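Local atomic coordinates of N-acetyltransferase domain-containing protein (Pyrococcus horikoshii, PDB entry 1WWZ), a protein that binds acetyl-coenzyme A and probably acts as a GNAT-type acetyltransferase on a still unidentified acceptor. Residues N18-V23 with D55-A60; G63-G68 with K95-K100; H89-D94 with R104-T109. All coordinates share one frame; numbering follows the deposited sequence.

Contact 1. Residues N18-V23 with D55-A60; sequences NELIDV and DGFFVA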
loop_
_atom_site.group_PDB
_atom_site.type_symbol
_atom_site.label_atom_id
_atom_site.label_comp_id
_atom_site.label_asym_id
_atom_site.label_seq_id
_atom_site.Cartn_x
_atom_site.Cartn_y
_atom_site.Cartn_z
ATOM N N ASN A 18 -4.884 24.533 -8.998
ATOM C CA ASN A 18 -6.244 24.580 -9.519
ATOM C C ASN A 18 -6.858 23.182 -9.532
ATOM O O ASN A 18 -8.011 22.997 -9.141
ATOM C CB ASN A 18 -6.243 25.159 -10.935
ATOM C CG ASN A 18 -7.588 25.728 -11.332
ATOM O OD1 ASN A 18 -8.025 26.747 -10.795
ATOM N ND2 ASN A 18 -8.258 25.069 -12.269
ATOM N N GLU A 19 -6.085 22.198 -9.986
ATOM C CA GLU A 19 -6.558 20.818 -10.037
ATOM C C GLU A 19 -6.835 20.282 -8.640
ATOM O O GLU A 19 -7.835 19.600 -8.412
ATOM C CB GLU A 19 -5.521 19.912 -10.705
ATOM C CG GLU A 19 -5.311 20.149 -12.184
ATOM C CD GLU A 19 -4.325 19.160 -12.777
ATOM O OE1 GLU A 19 -4.575 17.940 -12.671
ATOM O OE2 GLU A 19 -3.302 19.601 -13.345
ATOM N N LEU A 20 -5.936 20.580 -7.706
ATOM C CA LEU A 20 -6.107 20.114 -6.337
ATOM C C LEU A 20 -7.366 20.723 -5.738
ATOM O O LEU A 20 -8.107 20.056 -5.015
ATOM C CB LEU A 20 -4.883 20.478 -5.489
ATOM C CG LEU A 20 -3.605 19.703 -5.830
ATOM C CD1 LEU A 20 -2.433 20.299 -5.082
ATOM C CD2 LEU A 20 -3.776 18.230 -5.475
ATOM N N ILE A 21 -7.609 21.991 -6.043
ATOM C CA ILE A 21 -8.793 22.657 -5.528
ATOM C C ILE A 21 -10.052 21.975 -6.062
ATOM O O ILE A 21 -10.983 21.709 -5.302
ATOM C CB ILE A 21 -8.795 24.155 -5.903
ATOM C CG1 ILE A 21 -7.641 24.859 -5.179
ATOM C CG2 ILE A 21 -10.125 24.788 -5.523
ATOM C CD1 ILE A 21 -7.505 26.336 -5.503
ATOM N N ASP A 22 -10.076 21.677 -7.359
ATOM C CA ASP A 22 -11.231 21.008 -7.963
ATOM C C ASP A 22 -11.493 19.666 -7.273
ATOM O O ASP A 22 -12.631 19.342 -6.928
ATOM C CB ASP A 22 -11.010 20.765 -9.464
ATOM C CG ASP A 22 -10.859 22.051 -10.258
ATOM O OD1 ASP A 22 -11.265 23.123 -9.761
ATOM O OD2 ASP A 22 -10.344 21.985 -11.395
ATOM N N VAL A 23 -10.432 18.889 -7.078
ATOM C CA VAL A 23 -10.545 17.589 -6.422
ATOM C C VAL A 23 -11.073 17.770 -5.004
ATOM O O VAL A 23 -11.956 17.041 -4.553
ATOM C CB VAL A 23 -9.168 16.877 -6.355
ATOM C CG1 VAL A 23 -9.243 15.671 -5.425
ATOM C CG2 VAL A 23 -8.741 16.445 -7.748
ATOM N N ASP A 55 7.077 17.855 1.105
ATOM C CA ASP A 55 7.815 16.605 0.975
ATOM C C ASP A 55 6.935 15.357 1.062
ATOM O O ASP A 55 7.345 14.283 0.631
ATOM C CB ASP A 55 8.914 16.538 2.040
ATOM C CG ASP A 55 9.817 15.330 1.872
ATOM O OD1 ASP A 55 10.291 15.093 0.741
ATOM O OD2 ASP A 55 10.059 14.621 2.873
ATOM N N GLY A 56 5.732 15.496 1.612
ATOM C CA GLY A 56 4.842 14.351 1.735
ATOM C C GLY A 56 3.499 14.575 1.066
ATOM O O GLY A 56 2.483 14.018 1.481
ATOM N N PHE A 57 3.502 15.400 0.027
ATOM C CA PHE A 57 2.293 15.721 -0.722
ATOM C C PHE A 57 2.202 14.728 -1.881
ATOM O O PHE A 57 2.909 14.861 -2.881
ATOM C CB PHE A 57 2.398 17.158 -1.248
ATOM C CG PHE A 57 1.079 17.860 -1.387
ATOM C CD1 PHE A 57 0.779 18.956 -0.584
ATOM C CD2 PHE A 57 0.153 17.453 -2.339
ATOM C CE1 PHE A 57 -0.427 19.641 -0.731
ATOM C CE2 PHE A 57 -1.057 18.128 -2.494
ATOM C CZ PHE A 57 -1.345 19.227 -1.688
ATOM N N PHE A 58 1.343 13.723 -1.732
ATOM C CA PHE A 58 1.167 12.691 -2.749
ATOM C C PHE A 58 -0.140 12.861 -3.505
ATOM O O PHE A 58 -1.170 13.169 -2.913
ATOM C CB PHE A 58 1.175 11.305 -2.098
ATOM C CG PHE A 58 2.514 10.892 -1.580
ATOM C CD1 PHE A 58 3.458 10.335 -2.433
ATOM C CD2 PHE A 58 2.846 11.087 -0.242
ATOM C CE1 PHE A 58 4.717 9.979 -1.963
ATOM C CE2 PHE A 58 4.102 10.736 0.239
ATOM C CZ PHE A 58 5.041 10.181 -0.625
ATOM N N VAL A 59 -0.096 12.652 -4.815
ATOM C CA VAL A 59 -1.299 12.758 -5.626
ATOM C C VAL A 59 -1.562 11.461 -6.377
ATOM O O VAL A 59 -0.630 10.752 -6.761
ATOM C CB VAL A 59 -1.203 13.909 -6.656
ATOM C CG1 VAL A 59 -1.138 15.251 -5.932
ATOM C CG2 VAL A 59 0.015 13.711 -7.549
ATOM N N ALA A 60 -2.841 11.144 -6.553
ATOM C CA ALA A 60 -3.248 9.959 -7.293
ATOM C C ALA A 60 -3.644 10.494 -8.660
ATOM O O ALA A 60 -4.387 11.471 -8.757
ATOM C CB ALA A 60 -4.445 9.284 -6.621
#
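Leu20 sets its CG anti to its own carbonyl carbon (chi1 -70°), and chi2 of 171° extends CD1 from helix 14-27 toward Phe57 of strand 57-62 and leaves CD2 to branch toward Val59. Phe57 comes from the opposite direction, its chi1 of -150° sending the ring out toward the helix. The two side chains meet where Leu20 CD1 lies 3.6 Å from Phe57 CE2, with CZ almost as near, in an oblique approach to the ring. The second branch serves the neighbouring inward-pointing residue: Leu20 CD2 is 4.0 Å from Val59 CG1, and here the two side chains cross at about a right angle. One leucine thus spans two alternate residues of the strand, and the contact is wholly apolar, with no hydrogen bond between the segments. All three side chains are buried in the core between the sheet and the helices on this face of the GNAT fold. Phe69 of the adjacent strand 65-78 extends the apolar surface, touching Leu20 and Val59 and lying nearly parallel to the Phe57 ring. Ile46 of helix 38-53 packs on Leu20 as well, while Phe58 points to the other side of the sheet, toward helix 102-115.

Contact 2. Residues G63-G68 with K95-K100; sequences GDKIVG and KKFQGK. With ACO (acetyl coenzyme *a), chain C.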
loop_
_atom_site.group_PDB
_atom_site.type_symbol
_atom_site.label_atom_id
_atom_site.label_comp_id
_atom_site.label_asym_id
_atom_site.label_seq_id
_atom_site.Cartn_x
_atom_site.Cartn_y
_atom_site.Cartn_z
ATOM N N GLY A 63 -4.188 9.250 -15.814
ATOM C CA GLY A 63 -3.925 10.003 -17.023
ATOM C C GLY A 63 -3.135 11.238 -16.635
ATOM O O GLY A 63 -2.174 11.147 -15.871
ATOM N N ASP A 64 -3.546 12.397 -17.137
ATOM C CA ASP A 64 -2.854 13.645 -16.832
ATOM C C ASP A 64 -3.571 14.446 -15.750
ATOM O O ASP A 64 -3.145 15.549 -15.404
ATOM C CB ASP A 64 -2.731 14.499 -18.096
ATOM C CG ASP A 64 -1.961 13.798 -19.200
ATOM O OD1 ASP A 64 -0.745 13.568 -19.025
ATOM O OD2 ASP A 64 -2.574 13.473 -20.240
ATOM N N LYS A 65 -4.655 13.891 -15.212
ATOM C CA LYS A 65 -5.423 14.589 -14.186
ATOM C C LYS A 65 -5.264 14.002 -12.795
ATOM O O LYS A 65 -5.187 12.784 -12.620
ATOM C CB LYS A 65 -6.915 14.605 -14.544
ATOM C CG LYS A 65 -7.592 13.240 -14.497
ATOM C CD LYS A 65 -9.088 13.338 -14.799
ATOM C CE LYS A 65 -9.928 13.432 -13.524
ATOM N NZ LYS A 65 -10.992 14.480 -13.605
ATOM N N ILE A 66 -5.212 14.890 -11.809
ATOM C CA ILE A 66 -5.107 14.488 -10.417
ATOM C C ILE A 66 -6.533 14.158 -9.990
ATOM O O ILE A 66 -7.447 14.947 -10.227
ATOM C CB ILE A 66 -4.574 15.641 -9.551
ATOM C CG1 ILE A 66 -3.127 15.951 -9.940
ATOM C CG2 ILE A 66 -4.699 15.285 -8.077
ATOM C CD1 ILE A 66 -2.527 17.123 -9.186
ATOM N N VAL A 67 -6.731 12.996 -9.377
ATOM C CA VAL A 67 -8.068 12.603 -8.951
ATOM C C VAL A 67 -8.168 12.472 -7.441
ATOM O O VAL A 67 -9.238 12.195 -6.905
ATOM C CB VAL A 67 -8.493 11.265 -9.594
ATOM C CG1 VAL A 67 -8.411 11.371 -11.108
ATOM C CG2 VAL A 67 -7.621 10.137 -9.083
ATOM N N GLY A 68 -7.045 12.668 -6.759
ATOM C CA GLY A 68 -7.040 12.569 -5.313
ATOM C C GLY A 68 -5.671 12.910 -4.763
ATOM O O GLY A 68 -4.691 12.926 -5.506
ATOM N N LYS A 95 -15.082 13.030 -6.013
ATOM C CA LYS A 95 -16.309 12.277 -5.780
ATOM C C LYS A 95 -16.554 11.202 -6.836
ATOM O O LYS A 95 -16.938 10.078 -6.512
ATOM C CB LYS A 95 -17.503 13.235 -5.727
ATOM C CG LYS A 95 -18.850 12.570 -5.470
ATOM C CD LYS A 95 -18.859 11.755 -4.178
ATOM C CE LYS A 95 -18.596 12.614 -2.946
ATOM N NZ LYS A 95 -19.626 13.674 -2.748
ATOM N N LYS A 96 -16.328 11.553 -8.097
ATOM C CA LYS A 96 -16.539 10.625 -9.200
ATOM C C LYS A 96 -15.575 9.444 -9.183
ATOM O O LYS A 96 -15.844 8.407 -9.792
ATOM C CB LYS A 96 -16.408 11.361 -10.533
ATOM C CG LYS A 96 -17.406 12.494 -10.712
ATOM C CD LYS A 96 -17.260 13.147 -12.074
ATOM C CE LYS A 96 -18.293 14.245 -12.273
ATOM N NZ LYS A 96 -18.233 14.816 -13.650
ATOM N N PHE A 97 -14.457 9.598 -8.481
ATOM C CA PHE A 97 -13.455 8.541 -8.412
ATOM C C PHE A 97 -13.410 7.804 -7.081
ATOM O O PHE A 97 -12.559 6.945 -6.878
ATOM C CB PHE A 97 -12.079 9.124 -8.723
ATOM C CG PHE A 97 -11.899 9.496 -10.162
ATOM C CD1 PHE A 97 -11.353 8.589 -11.062
ATOM C CD2 PHE A 97 -12.308 10.740 -10.625
ATOM C CE1 PHE A 97 -11.216 8.916 -12.408
ATOM C CE2 PHE A 97 -12.176 11.081 -11.970
ATOM C CZ PHE A 97 -11.631 10.166 -12.863
ATOM N N GLN A 98 -14.327 8.137 -6.179
ATOM C CA GLN A 98 -14.371 7.490 -4.874
ATOM C C GLN A 98 -14.924 6.072 -4.968
ATOM O O GLN A 98 -15.588 5.714 -5.944
ATOM C CB GLN A 98 -15.220 8.315 -3.903
ATOM C CG GLN A 98 -14.519 9.562 -3.370
ATOM C CD GLN A 98 -15.434 10.436 -2.540
ATOM O OE1 GLN A 98 -16.466 9.979 -2.047
ATOM N NE2 GLN A 98 -15.057 11.699 -2.367
ATOM N N GLY A 99 -14.637 5.267 -3.948
ATOM C CA GLY A 99 -15.117 3.897 -3.917
ATOM C C GLY A 99 -14.442 2.962 -4.904
ATOM O O GLY A 99 -14.938 1.862 -5.154
ATOM N N LYS A 100 -13.312 3.387 -5.461
ATOM C CA LYS A 100 -12.581 2.575 -6.429
ATOM C C LYS A 100 -11.193 2.164 -5.928
ATOM O O LYS A 100 -10.355 1.706 -6.703
ATOM C CB LYS A 100 -12.446 3.334 -7.749
ATOM C CG LYS A 100 -13.776 3.758 -8.357
ATOM C CD LYS A 100 -13.569 4.556 -9.631
ATOM C CE LYS A 100 -14.889 5.057 -10.196
ATOM N NZ LYS A 100 -15.821 3.940 -10.524
HETATM N N1A ACO C . -18.666 4.297 4.212
HETATM C C2A ACO C . -18.113 3.189 4.709
HETATM N N3A ACO C . -16.822 2.781 4.534
HETATM C C4A ACO C . -16.071 3.664 3.742
HETATM C C5A ACO C . -16.572 4.824 3.185
HETATM C C6A ACO C . -17.967 5.144 3.445
HETATM N N6A ACO C . -18.550 6.236 2.937
HETATM N N7A ACO C . -15.584 5.469 2.447
HETATM C C8A ACO C . -14.535 4.705 2.582
HETATM N N9A ACO C . -14.748 3.576 3.368
HETATM C C1B ACO C . -13.827 2.511 3.729
HETATM C C2B ACO C . -14.164 1.140 3.118
HETATM O O2B ACO C . -13.632 0.141 4.012
HETATM C C3B ACO C . -13.512 1.234 1.712
HETATM O O3B ACO C . -13.214 -0.117 1.310
HETATM P P3B ACO C . -14.163 -1.089 0.448
HETATM O O7A ACO C . -15.376 -1.261 1.311
HETATM O O8A ACO C . -13.406 -2.323 0.300
HETATM O O9A ACO C . -14.432 -0.396 -0.832
HETATM C C4B ACO C . -12.246 2.001 1.992
HETATM O O4B ACO C . -12.529 2.710 3.232
HETATM C C5B ACO C . -11.920 3.103 1.007
HETATM O O5B ACO C . -12.049 2.724 -0.352
HETATM P P1A ACO C . -11.529 3.726 -1.472
HETATM O O1A ACO C . -12.289 3.453 -2.691
HETATM O O2A ACO C . -10.020 3.602 -1.549
HETATM O O3A ACO C . -12.113 5.140 -0.879
HETATM P P2A ACO C . -11.948 6.553 -1.486
HETATM O O4A ACO C . -13.334 7.036 -1.642
HETATM O O5A ACO C . -11.109 6.421 -2.708
HETATM O O6A ACO C . -11.179 7.402 -0.434
HETATM C CBP ACO C . -11.750 9.200 1.205
HETATM C CCP ACO C . -11.681 7.715 0.940
HETATM C CDP ACO C . -12.180 9.366 2.701
HETATM C CEP ACO C . -10.373 9.849 0.938
HETATM C CAP ACO C . -12.820 9.816 0.222
HETATM O OAP ACO C . -14.093 9.239 0.499
HETATM C C9P ACO C . -13.001 11.354 0.305
HETATM O O9P ACO C . -12.367 12.113 -0.416
HETATM N N8P ACO C . -13.899 11.815 1.234
HETATM C C7P ACO C . -14.198 13.250 1.464
HETATM C C6P ACO C . -13.067 14.023 2.171
HETATM C C5P ACO C . -12.742 13.459 3.532
HETATM O O5P ACO C . -13.653 13.182 4.353
HETATM N N4P ACO C . -11.473 13.271 3.860
HETATM C C3P ACO C . -10.775 12.774 5.051
HETATM C C2P ACO C . -10.718 13.974 6.000
HETATM S S1P ACO C . -9.787 13.422 7.531
HETATM C C ACO C . -8.394 13.970 7.212
HETATM O O ACO C . -7.989 14.642 6.153
HETATM C CH3 ACO C . -7.002 13.882 8.091
#
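Val67 lays its CG1 methyl over the centre of the Phe97 ring in a CH-pi contact, 3.7 Å from the centroid and only 5° off the ring normal. This contact joins the classic beta bulge of strand 65-78, in which Val67 and Gly68 both face Ala60, to the loop that carries the pyrophosphate-binding segment of this GNAT fold. The Val67 and Phe97 side chains cross at about a right angle, and Val67 CB also sits 3.9 Å from Phe97 CG, so the valine covers much of that face. Lys65 reaches the far end of the ring with its aliphatic chain: a bend at chi3 (-95°) brings CE to 3.6 Å from Phe97 CE2, obliquely to the ring. No hydrogen bond joins the two segments.

Farther out, Ile102 of helix 102-115 touches both Val67 and Phe97. Within the loop, a turn forms in which Gln98 N bonds Lys95 O, and beyond Phe97 the extended chain of Gln98 runs beside acetyl-CoA. Two hydrogen bonds tie the loop to the end of the preceding strand, Lys96 N to Asp94 OD1 and Gln98 NE2 to Val93 O. The loop then presents its backbone to the cofactor. Lys100 NZ is hydrogen-bonded to the terminal O of Leu159 of the second subunit. On the cofactor side, Gly99 N donates a hydrogen bond of 3.2 Å to the pyrophosphate oxygen O4A of acetyl-CoA, at an N-H...O angle of 158°.

Contact 3. Residues H89-D94 with R104-T109; sequences HEFVVD and RKLLIT. With ACO (acetyl coenzyme *a), chain C.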
loop_
_atom_site.group_PDB
_atom_site.type_symbol
_atom_site.label_atom_id
_atom_site.label_comp_id
_atom_site.label_asym_id
_atom_site.label_seq_id
_atom_site.Cartn_x
_atom_site.Cartn_y
_atom_site.Cartn_z
ATOM N N HIS A 89 -2.525 15.831 7.067
ATOM C CA HIS A 89 -3.214 17.120 7.099
ATOM C C HIS A 89 -4.451 17.177 6.218
ATOM O O HIS A 89 -5.394 17.905 6.517
ATOM C CB HIS A 89 -2.270 18.246 6.678
ATOM C CG HIS A 89 -1.174 18.514 7.659
ATOM N ND1 HIS A 89 -1.416 18.772 8.989
ATOM C CD2 HIS A 89 0.168 18.595 7.496
ATOM C CE1 HIS A 89 -0.269 19.002 9.606
ATOM N NE2 HIS A 89 0.707 18.901 8.722
ATOM N N GLU A 90 -4.433 16.428 5.124
ATOM C CA GLU A 90 -5.559 16.411 4.206
ATOM C C GLU A 90 -5.562 15.090 3.453
ATOM O O GLU A 90 -4.520 14.470 3.276
ATOM C CB GLU A 90 -5.470 17.584 3.229
ATOM C CG GLU A 90 -6.748 17.764 2.431
ATOM C CD GLU A 90 -7.972 17.738 3.324
ATOM O OE1 GLU A 90 -8.214 18.739 4.032
ATOM O OE2 GLU A 90 -8.683 16.709 3.335
ATOM N N PHE A 91 -6.738 14.673 3.004
ATOM C CA PHE A 91 -6.881 13.398 2.315
ATOM C C PHE A 91 -8.228 13.443 1.608
ATOM O O PHE A 91 -9.272 13.438 2.255
ATOM C CB PHE A 91 -6.843 12.292 3.373
ATOM C CG PHE A 91 -7.035 10.905 2.838
ATOM C CD1 PHE A 91 -6.652 10.568 1.546
ATOM C CD2 PHE A 91 -7.540 9.910 3.671
ATOM C CE1 PHE A 91 -6.766 9.255 1.090
ATOM C CE2 PHE A 91 -7.658 8.592 3.225
ATOM C CZ PHE A 91 -7.269 8.267 1.933
ATOM N N VAL A 92 -8.210 13.496 0.282
ATOM C CA VAL A 92 -9.467 13.582 -0.444
ATOM C C VAL A 92 -9.371 13.052 -1.867
ATOM O O VAL A 92 -8.342 13.178 -2.531
ATOM C CB VAL A 92 -9.970 15.050 -0.468
ATOM C CG1 VAL A 92 -8.924 15.948 -1.114
ATOM C CG2 VAL A 92 -11.297 15.152 -1.213
ATOM N N VAL A 93 -10.460 12.449 -2.321
ATOM C CA VAL A 93 -10.527 11.897 -3.662
ATOM C C VAL A 93 -11.756 12.457 -4.368
ATOM O O VAL A 93 -12.812 12.597 -3.756
ATOM C CB VAL A 93 -10.625 10.360 -3.614
ATOM C CG1 VAL A 93 -10.879 9.808 -5.008
ATOM C CG2 VAL A 93 -9.342 9.779 -3.037
ATOM N N ASP A 94 -11.603 12.795 -5.644
ATOM C CA ASP A 94 -12.708 13.318 -6.443
ATOM C C ASP A 94 -13.923 12.420 -6.242
ATOM O O ASP A 94 -13.812 11.197 -6.288
ATOM C CB ASP A 94 -12.313 13.342 -7.918
ATOM C CG ASP A 94 -13.414 13.876 -8.812
ATOM O OD1 ASP A 94 -14.485 13.237 -8.893
ATOM O OD2 ASP A 94 -13.208 14.937 -9.429
ATOM N N ARG A 104 -7.461 4.174 -0.660
ATOM C CA ARG A 104 -6.683 3.122 -0.030
ATOM C C ARG A 104 -5.229 3.196 -0.494
ATOM O O ARG A 104 -4.312 3.078 0.311
ATOM C CB ARG A 104 -7.276 1.756 -0.386
ATOM C CG ARG A 104 -6.596 0.571 0.270
ATOM C CD ARG A 104 -7.167 -0.735 -0.273
ATOM N NE ARG A 104 -8.577 -0.920 0.063
ATOM C CZ ARG A 104 -9.020 -1.303 1.257
ATOM N NH1 ARG A 104 -8.166 -1.544 2.242
ATOM N NH2 ARG A 104 -10.319 -1.455 1.464
ATOM N N LYS A 105 -5.021 3.392 -1.794
ATOM C CA LYS A 105 -3.664 3.472 -2.337
ATOM C C LYS A 105 -2.905 4.662 -1.766
ATOM O O LYS A 105 -1.721 4.563 -1.433
ATOM C CB LYS A 105 -3.697 3.573 -3.861
ATOM C CG LYS A 105 -4.321 2.367 -4.548
ATOM C CD LYS A 105 -4.283 2.514 -6.063
ATOM C CE LYS A 105 -2.862 2.425 -6.597
ATOM N NZ LYS A 105 -2.272 1.080 -6.343
ATOM N N LEU A 106 -3.595 5.788 -1.651
ATOM C CA LEU A 106 -2.974 6.983 -1.107
ATOM C C LEU A 106 -2.627 6.789 0.364
ATOM O O LEU A 106 -1.564 7.213 0.807
ATOM C CB LEU A 106 -3.904 8.190 -1.283
ATOM C CG LEU A 106 -3.972 8.784 -2.697
ATOM C CD1 LEU A 106 -5.121 9.771 -2.783
ATOM C CD2 LEU A 106 -2.647 9.470 -3.041
ATOM N N LEU A 107 -3.515 6.139 1.120
ATOM C CA LEU A 107 -3.265 5.923 2.543
ATOM C C LEU A 107 -2.087 4.981 2.767
ATOM O O LEU A 107 -1.248 5.220 3.637
ATOM C CB LEU A 107 -4.526 5.391 3.235
ATOM C CG LEU A 107 -4.489 5.265 4.765
ATOM C CD1 LEU A 107 -4.056 6.588 5.396
ATOM C CD2 LEU A 107 -5.870 4.863 5.270
ATOM N N ILE A 108 -2.021 3.911 1.980
ATOM C CA ILE A 108 -0.917 2.964 2.090
ATOM C C ILE A 108 0.396 3.688 1.776
ATOM O O ILE A 108 1.403 3.489 2.453
ATOM C CB ILE A 108 -1.116 1.777 1.118
ATOM C CG1 ILE A 108 -2.273 0.905 1.624
ATOM C CG2 ILE A 108 0.173 0.965 0.994
ATOM C CD1 ILE A 108 -2.676 -0.223 0.673
ATOM N N THR A 109 0.370 4.536 0.752
ATOM C CA THR A 109 1.547 5.305 0.366
ATOM C C THR A 109 1.957 6.195 1.534
ATOM O O THR A 109 3.141 6.320 1.854
ATOM C CB THR A 109 1.249 6.187 -0.860
ATOM O OG1 THR A 109 0.934 5.350 -1.977
ATOM C CG2 THR A 109 2.454 7.055 -1.210
HETATM N N1A ACO C . -18.666 4.297 4.212
HETATM C C2A ACO C . -18.113 3.189 4.709
HETATM N N3A ACO C . -16.822 2.781 4.534
HETATM C C4A ACO C . -16.071 3.664 3.742
HETATM C C5A ACO C . -16.572 4.824 3.185
HETATM C C6A ACO C . -17.967 5.144 3.445
HETATM N N6A ACO C . -18.550 6.236 2.937
HETATM N N7A ACO C . -15.584 5.469 2.447
HETATM C C8A ACO C . -14.535 4.705 2.582
HETATM N N9A ACO C . -14.748 3.576 3.368
HETATM C C1B ACO C . -13.827 2.511 3.729
HETATM C C2B ACO C . -14.164 1.140 3.118
HETATM O O2B ACO C . -13.632 0.141 4.012
HETATM C C3B ACO C . -13.512 1.234 1.712
HETATM O O3B ACO C . -13.214 -0.117 1.310
HETATM P P3B ACO C . -14.163 -1.089 0.448
HETATM O O7A ACO C . -15.376 -1.261 1.311
HETATM O O8A ACO C . -13.406 -2.323 0.300
HETATM O O9A ACO C . -14.432 -0.396 -0.832
HETATM C C4B ACO C . -12.246 2.001 1.992
HETATM O O4B ACO C . -12.529 2.710 3.232
HETATM C C5B ACO C . -11.920 3.103 1.007
HETATM O O5B ACO C . -12.049 2.724 -0.352
HETATM P P1A ACO C . -11.529 3.726 -1.472
HETATM O O1A ACO C . -12.289 3.453 -2.691
HETATM O O2A ACO C . -10.020 3.602 -1.549
HETATM O O3A ACO C . -12.113 5.140 -0.879
HETATM P P2A ACO C . -11.948 6.553 -1.486
HETATM O O4A ACO C . -13.334 7.036 -1.642
HETATM O O5A ACO C . -11.109 6.421 -2.708
HETATM O O6A ACO C . -11.179 7.402 -0.434
HETATM C CBP ACO C . -11.750 9.200 1.205
HETATM C CCP ACO C . -11.681 7.715 0.940
HETATM C CDP ACO C . -12.180 9.366 2.701
HETATM C CEP ACO C . -10.373 9.849 0.938
HETATM C CAP ACO C . -12.820 9.816 0.222
HETATM O OAP ACO C . -14.093 9.239 0.499
HETATM C C9P ACO C . -13.001 11.354 0.305
HETATM O O9P ACO C . -12.367 12.113 -0.416
HETATM N N8P ACO C . -13.899 11.815 1.234
HETATM C C7P ACO C . -14.198 13.250 1.464
HETATM C C6P ACO C . -13.067 14.023 2.171
HETATM C C5P ACO C . -12.742 13.459 3.532
HETATM O O5P ACO C . -13.653 13.182 4.353
HETATM N N4P ACO C . -11.473 13.271 3.860
HETATM C C3P ACO C . -10.775 12.774 5.051
HETATM C C2P ACO C . -10.718 13.974 6.000
HETATM S S1P ACO C . -9.787 13.422 7.531
HETATM C C ACO C . -8.394 13.970 7.212
HETATM O O ACO C . -7.989 14.642 6.153
HETATM C CH3 ACO C . -7.002 13.882 8.091
#
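Phe91 of strand 83-93 meets Leu106 and Leu107 of helix 102-115, the first strand and the helix of a beta-alpha-beta unit that carries much of the acetyl-CoA site of this GNAT fold. Strand and helix segments run nearly antiparallel, at 153°, with axes 9.6 Å apart. Just before the contact, Glu90 folds back through a bend at chi2, and its OE2 receives a hydrogen bond from Phe91 N from above the carboxylate plane; Tyr28 OH shares the same oxygen. Phe91 follows with CG anti to the backbone N (chi1 178°), which takes the ring toward the helix. There CE1 lies 3.9 Å from Leu106 CB, while CZ approaches Leu107 CB, both obliquely to the ring. One face of the ring receives the cofactor: methyl CEP of acetyl-CoA stands 3.5 Å above the plane, over its centre. Phe91 O also accepts a hydrogen bond from the pantetheine amide N4P. Val92 turns away from the helix, and Val93 turns back to it, its CG2 packing on Leu106 CD1. Val93 N gives O9P a hydrogen bond of 2.7 Å, so the backbone of the strand's C-terminal end holds the pantetheine arm at two points, much as a neighbouring strand would. At the N-terminal part of the helix, Arg104 NH2 makes a weak hydrogen bond to the 3'-phosphate, and Arg104 N donates one to the pyrophosphate oxygen O2A over 2.8 Å.

The three contacts lie 10 to 11 Å apart, centre to centre, around one mixed sheet. Contact 1 closes along the chain before the others open, whereas the segments of contacts 2 and 3 alternate. Strands 57-62, 65-78 and 83-93 are consecutive in the sheet, with 65-78 in the middle: Ala60 pairs with Val67 and Gly68, and Val67 O with Asp94 N. Contact 1 packs helix 14-27 on one face of the sheet, and contact 3 packs helix 102-115 on the other. Contact 2 lies toward one end, at the loop joining strand 83-93 to that helix. Contacts 2 and 3 both touch acetyl-CoA, so loop, strand and helix together form much of its binding site.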